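DNA repair and telomere maintenance protein nbs1 (Schizosaccharomyces pombe, PDB 3HUF) serves as the phosphoprotein-binding adaptor of the MRN complex in DNA double-strand break repair, seen here as its N-terminal FHA and BRCT domains. Local coordinates at residues G63-F68 with S92-D97; L18-Y23 with F50-P55. All coordinates share one frame; numbering follows the deposited sequence.

Contact 1. Residues G63-F68 with S92-D97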
loop_
_atom_site.group_PDB
_atom_site.type_symbol
_atom_site.label_atom_id
_atom_site.label_comp_id
_atom_site.label_asym_id
_atom_site.label_seq_id
_atom_site.Cartn_x
_atom_site.Cartn_y
_atom_site.Cartn_z
ATOM N N GLY A 63 8.061 3.828 0.255
ATOM C CA GLY A 63 7.070 3.983 -0.811
ATOM C C GLY A 63 7.698 4.249 -2.180
ATOM O O GLY A 63 6.998 4.650 -3.115
ATOM N N GLY A 64 9.009 4.032 -2.302
ATOM C CA GLY A 64 9.702 4.242 -3.581
ATOM C C GLY A 64 9.284 3.186 -4.609
ATOM O O GLY A 64 8.812 2.103 -4.232
ATOM N N PRO A 65 9.439 3.501 -5.913
ATOM C CA PRO A 65 9.058 2.579 -6.967
ATOM C C PRO A 65 10.105 1.494 -7.248
ATOM O O PRO A 65 11.295 1.632 -6.891
ATOM C CB PRO A 65 8.955 3.509 -8.191
ATOM C CG PRO A 65 10.022 4.519 -7.974
ATOM C CD PRO A 65 9.997 4.770 -6.468
ATOM N N CYS A 66 9.680 0.430 -7.916
ATOM C CA CYS A 66 10.634 -0.531 -8.467
ATOM C C CYS A 66 11.466 0.189 -9.514
ATOM O O CYS A 66 10.939 1.038 -10.253
ATOM C CB CYS A 66 9.905 -1.682 -9.128
ATOM S SG CYS A 66 9.083 -2.783 -7.965
ATOM N N GLU A 67 12.758 -0.126 -9.558
ATOM C CA GLU A 67 13.655 0.501 -10.536
ATOM C C GLU A 67 13.185 0.172 -11.953
ATOM O O GLU A 67 12.912 -0.993 -12.291
ATOM C CB GLU A 67 15.098 0.015 -10.351
ATOM C CG GLU A 67 16.094 0.685 -11.284
ATOM C CD GLU A 67 17.501 0.378 -10.889
ATOM O OE1 GLU A 67 18.298 -0.044 -11.772
ATOM O OE2 GLU A 67 17.802 0.537 -9.683
ATOM N N PHE A 68 13.085 1.214 -12.766
ATOM C CA PHE A 68 12.579 1.101 -14.129
ATOM C C PHE A 68 13.750 1.446 -15.051
ATOM O O PHE A 68 14.286 2.551 -14.998
ATOM C CB PHE A 68 11.418 2.094 -14.287
ATOM C CG PHE A 68 10.530 1.858 -15.500
ATOM C CD1 PHE A 68 9.175 1.558 -15.326
ATOM C CD2 PHE A 68 11.031 1.977 -16.805
ATOM C CE1 PHE A 68 8.341 1.368 -16.425
ATOM C CE2 PHE A 68 10.196 1.810 -17.909
ATOM C CZ PHE A 68 8.851 1.498 -17.717
ATOM N N SER A 92 18.563 3.920 -15.840
ATOM C CA SER A 92 17.600 3.485 -14.846
ATOM C C SER A 92 17.028 4.671 -14.109
ATOM O O SER A 92 17.696 5.685 -13.912
ATOM C CB SER A 92 18.179 2.481 -13.846
ATOM O OG SER A 92 19.578 2.473 -13.844
ATOM N N TYR A 93 15.780 4.510 -13.698
ATOM C CA TYR A 93 15.003 5.593 -13.148
ATOM C C TYR A 93 14.309 5.116 -11.898
ATOM O O TYR A 93 13.745 4.025 -11.886
ATOM C CB TYR A 93 13.988 6.077 -14.191
ATOM C CG TYR A 93 14.609 7.032 -15.197
ATOM C CD1 TYR A 93 15.214 6.576 -16.379
ATOM C CD2 TYR A 93 14.625 8.400 -14.938
ATOM C CE1 TYR A 93 15.801 7.482 -17.275
ATOM C CE2 TYR A 93 15.197 9.295 -15.816
ATOM C CZ TYR A 93 15.782 8.842 -16.978
ATOM O OH TYR A 93 16.342 9.812 -17.805
ATOM N N LYS A 94 14.382 5.924 -10.842
ATOM C CA LYS A 94 13.602 5.686 -9.635
ATOM C C LYS A 94 12.620 6.792 -9.308
ATOM O O LYS A 94 12.167 6.906 -8.182
ATOM C CB LYS A 94 14.497 5.355 -8.443
ATOM C CG LYS A 94 14.470 3.866 -8.145
ATOM C CD LYS A 94 15.181 3.518 -6.851
ATOM C CE LYS A 94 15.130 1.995 -6.623
ATOM N NZ LYS A 94 15.676 1.549 -5.310
ATOM N N GLU A 95 12.277 7.594 -10.301
ATOM C CA GLU A 95 11.230 8.599 -10.162
ATOM C C GLU A 95 9.886 7.919 -10.409
ATOM O O GLU A 95 9.831 6.859 -11.038
ATOM C CB GLU A 95 11.413 9.675 -11.223
ATOM C CG GLU A 95 12.533 10.647 -10.942
ATOM C CD GLU A 95 13.478 10.722 -12.114
ATOM O OE1 GLU A 95 13.083 11.294 -13.168
ATOM O OE2 GLU A 95 14.616 10.197 -11.988
ATOM N N LYS A 96 8.805 8.540 -9.957
ATOM C CA LYS A 96 7.494 7.905 -10.058
ATOM C C LYS A 96 6.707 8.286 -11.321
ATOM O O LYS A 96 5.621 7.778 -11.541
ATOM C CB LYS A 96 6.684 8.177 -8.791
ATOM C CG LYS A 96 7.353 7.607 -7.545
ATOM C CD LYS A 96 6.731 8.150 -6.284
ATOM C CE LYS A 96 7.203 7.321 -5.089
ATOM N NZ LYS A 96 6.363 7.597 -3.897
ATOM N N ASP A 97 7.274 9.170 -12.134
ATOM C CA ASP A 97 6.656 9.624 -13.372
ATOM C C ASP A 97 7.688 9.661 -14.484
ATOM O O ASP A 97 8.659 10.422 -14.419
ATOM C CB ASP A 97 6.074 11.023 -13.197
ATOM C CG ASP A 97 4.826 11.023 -12.356
ATOM O OD1 ASP A 97 3.732 10.831 -12.925
ATOM O OD2 ASP A 97 4.934 11.231 -11.125
HETATM O O HOH W 1 4.743 5.769 -3.530
#
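At the edge of the mixed sheet of the FHA sandwich, F68 and Y93 form an antiparallel hydrogen-bonded pair that joins strand 68-72 to the outermost strand, 91-93. The bond from F68 N to Y93 O is 3.0 Å long and almost straight (173°), with the donor in the carbonyl plane; the return bond from Y93 N to F68 O, at 2.8 Å, is more bent. Both side chains leave on the same face and touch L98 of strand 97-102, so this face turns to the opposing sheet, where W2 also meets the F68 ring edge-to-face. Before F68 the contact passes from strand pairing to side-chain packing. E67, with CG anti to the backbone N (chi1 -177°) and an extended chain, reaches across to S92, OE1 lying 3.3 Å from S92 CB. K94 extends past the same glutamate; its NZ stays 5.0 Å from E67 OE2, too far for a salt bridge, though their opposite charges may attract weakly. The P65 ring presses CG onto K94 O at 3.2 Å, and the K96 chain crosses that ring at about a right angle, CG to P65 CD 4.0 Å. Beyond the proline, K96 NZ donates to G63 O at 3.1 Å, standing 52° out of the carbonyl plane, and a water bridges the same two atoms. G63, the first residue beyond helix 57-62, has a positive phi, and the ammonium charge near this C-terminal end would probably favour the helix dipole. It is a concrete case of an FHA beta-sandwich edge, the loop into strand 68-72 covered by the chain after strand 91-93.

Contact 2. Residues L18-Y23 with F50-P55; sequences LFPGTY and FTILTP
I52 places CG1 beside its backbone N (chi1 -63°) and keeps the chain extended to CD1 (chi2 172°), which brings that methyl to 3.5 Å from L18 CB, the two side chains crossing at about a right angle. The other branch, CG2, anti to the backbone N, lies against P20, whose CG is 4.3 Å from I52 CG2. L18 in turn lays CD2 over one face of the Y23 ring, toward the rim, while L18 CD1 meets the edge of the F50 ring, 4.2 Å from F50 CD2. The tyrosine hydroxyl is held as well: F19 N donates to Y23 OH at 2.8 Å, which ties the ring to the turn that precedes its own strand. Four backbone bonds join the strands, through the antiparallel hydrogen-bonded pairs G21 with I52 and Y23 with F50; the one from I52 N to G21 O is 2.9 Å long and close to straight (168°). G21 has backbone angles at which a CB would strike the preceding carbonyl. Between these pairs, T22 and T51 form a non-hydrogen-bonded pair on the other face, T22 CG2 touching T51 OG1 at 3.4 Å. With a glycine in place of T22, the T51 side chain would probably lose its cross-strand neighbour, leaving a gap on that face and a less restrained strand. Strand 48-52 is flanked on its second side by strand 68-72, where T51 is hydrogen-bonded to E69 through the backbone; L18 and Y23 reach I36 of strand 35-37, while L18 touches I4 and I52 touches W2, both of strand 2-6 in the facing sheet.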
loop_
_atom_site.group_PDB
_atom_site.type_symbol
_atom_site.label_atom_id
_atom_site.label_comp_id
_atom_site.label_asym_id
_atom_site.label_seq_id
_atom_site.Cartn_x
_atom_site.Cartn_y
_atom_site.Cartn_z
ATOM N N LEU A 18 2.607 -2.965 -15.548
ATOM C CA LEU A 18 3.859 -3.629 -15.864
ATOM C C LEU A 18 4.463 -4.242 -14.607
ATOM O O LEU A 18 4.757 -3.564 -13.654
ATOM C CB LEU A 18 4.857 -2.623 -16.491
ATOM C CG LEU A 18 4.425 -1.958 -17.806
ATOM C CD1 LEU A 18 5.609 -1.109 -18.385
ATOM C CD2 LEU A 18 3.923 -3.004 -18.842
ATOM N N PHE A 19 4.680 -5.538 -14.628
ATOM C CA PHE A 19 5.285 -6.209 -13.501
ATOM C C PHE A 19 6.803 -6.256 -13.700
ATOM O O PHE A 19 7.278 -6.056 -14.809
ATOM C CB PHE A 19 4.707 -7.620 -13.395
ATOM C CG PHE A 19 3.216 -7.653 -13.401
ATOM C CD1 PHE A 19 2.528 -8.350 -14.390
ATOM C CD2 PHE A 19 2.491 -7.005 -12.422
ATOM C CE1 PHE A 19 1.131 -8.397 -14.390
ATOM C CE2 PHE A 19 1.111 -7.046 -12.409
ATOM C CZ PHE A 19 0.427 -7.736 -13.407
ATOM N N PRO A 20 7.565 -6.455 -12.606
ATOM C CA PRO A 20 8.976 -6.806 -12.681
ATOM C C PRO A 20 9.275 -7.848 -13.760
ATOM O O PRO A 20 8.586 -8.870 -13.840
ATOM C CB PRO A 20 9.249 -7.370 -11.290
ATOM C CG PRO A 20 8.390 -6.447 -10.394
ATOM C CD PRO A 20 7.126 -6.280 -11.202
ATOM N N GLY A 21 10.307 -7.573 -14.558
ATOM C CA GLY A 21 10.721 -8.445 -15.646
ATOM C C GLY A 21 11.054 -7.538 -16.813
ATOM O O GLY A 21 11.235 -6.327 -16.646
ATOM N N THR A 22 11.120 -8.113 -18.005
ATOM C CA THR A 22 11.550 -7.374 -19.173
ATOM C C THR A 22 10.521 -7.378 -20.296
ATOM O O THR A 22 9.888 -8.392 -20.571
ATOM C CB THR A 22 12.871 -7.937 -19.704
ATOM O OG1 THR A 22 13.783 -8.149 -18.611
ATOM C CG2 THR A 22 13.482 -6.947 -20.636
ATOM N N TYR A 23 10.385 -6.242 -20.960
ATOM C CA TYR A 23 9.460 -6.060 -22.054
ATOM C C TYR A 23 10.228 -5.570 -23.267
ATOM O O TYR A 23 11.123 -4.740 -23.142
ATOM C CB TYR A 23 8.401 -5.017 -21.677
ATOM C CG TYR A 23 7.575 -5.433 -20.469
ATOM C CD1 TYR A 23 7.994 -5.120 -19.168
ATOM C CD2 TYR A 23 6.402 -6.176 -20.625
ATOM C CE1 TYR A 23 7.249 -5.519 -18.040
ATOM C CE2 TYR A 23 5.643 -6.580 -19.504
ATOM C CZ TYR A 23 6.074 -6.246 -18.222
ATOM O OH TYR A 23 5.332 -6.645 -17.134
ATOM N N PHE A 50 12.228 -2.298 -21.731
ATOM C CA PHE A 50 11.932 -1.804 -20.400
ATOM C C PHE A 50 12.175 -2.976 -19.463
ATOM O O PHE A 50 11.619 -4.053 -19.672
ATOM C CB PHE A 50 10.458 -1.427 -20.239
ATOM C CG PHE A 50 9.974 -0.309 -21.130
ATOM C CD1 PHE A 50 10.850 0.483 -21.875
ATOM C CD2 PHE A 50 8.624 -0.036 -21.175
ATOM C CE1 PHE A 50 10.364 1.504 -22.677
ATOM C CE2 PHE A 50 8.115 0.995 -21.964
ATOM C CZ PHE A 50 8.981 1.770 -22.714
ATOM N N THR A 51 12.998 -2.767 -18.445
ATOM C CA THR A 51 13.282 -3.779 -17.432
ATOM C C THR A 51 12.895 -3.178 -16.103
ATOM O O THR A 51 13.329 -2.081 -15.756
ATOM C CB THR A 51 14.778 -4.209 -17.399
ATOM O OG1 THR A 51 15.165 -4.676 -18.692
ATOM C CG2 THR A 51 15.002 -5.346 -16.401
ATOM N N ILE A 52 12.003 -3.856 -15.397
ATOM C CA ILE A 52 11.573 -3.386 -14.097
ATOM C C ILE A 52 12.164 -4.338 -13.079
ATOM O O ILE A 52 11.972 -5.553 -13.180
ATOM C CB ILE A 52 10.048 -3.298 -14.006
ATOM C CG1 ILE A 52 9.573 -2.263 -15.036
ATOM C CG2 ILE A 52 9.612 -2.916 -12.572
ATOM C CD1 ILE A 52 8.101 -2.203 -15.203
ATOM N N LEU A 53 12.926 -3.802 -12.125
ATOM C CA LEU A 53 13.490 -4.681 -11.109
ATOM C C LEU A 53 12.433 -4.961 -10.065
ATOM O O LEU A 53 11.501 -4.210 -9.884
ATOM C CB LEU A 53 14.790 -4.146 -10.485
ATOM C CG LEU A 53 15.938 -3.811 -11.435
ATOM C CD1 LEU A 53 17.176 -3.329 -10.660
ATOM C CD2 LEU A 53 16.276 -5.005 -12.376
ATOM N N THR A 54 12.605 -6.073 -9.392
ATOM C CA THR A 54 11.767 -6.506 -8.298
ATOM C C THR A 54 12.001 -5.531 -7.077
ATOM O O THR A 54 13.031 -4.856 -6.998
ATOM C CB THR A 54 12.195 -7.986 -8.104
ATOM O OG1 THR A 54 11.080 -8.893 -8.057
ATOM C CG2 THR A 54 13.210 -8.191 -7.070
ATOM N N PRO A 55 11.021 -5.378 -6.178
ATOM C CA PRO A 55 11.258 -4.378 -5.110
ATOM C C PRO A 55 12.255 -4.785 -4.014
ATOM O O PRO A 55 12.493 -5.969 -3.816
ATOM C CB PRO A 55 9.859 -4.169 -4.519
ATOM C CG PRO A 55 9.121 -5.459 -4.813
ATOM C CD PRO A 55 9.675 -5.982 -6.106
#

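How the contacts relate
Both contacts belong to one mixed sheet of the FHA domain, their centres 11 Å apart, and both segments of contact 2 come earlier in the chain than those of contact 1. Across the sheet the strands run 35-37, 21-26, 48-52, 68-72, 91-93: contact 2 joins the second to the third, contact 1 the fourth to the last. The intervening pairing couples them, with a probable hydrogen bond from L53 N to E67 O (2.8 Å) and C66 packed against I52 and L53. Helix 57-62 fills the excursion between strands 48-52 and 68-72. Local pairings thus add up to one continuous sheet in the N-terminal, phosphoprotein-recognising part of the protein.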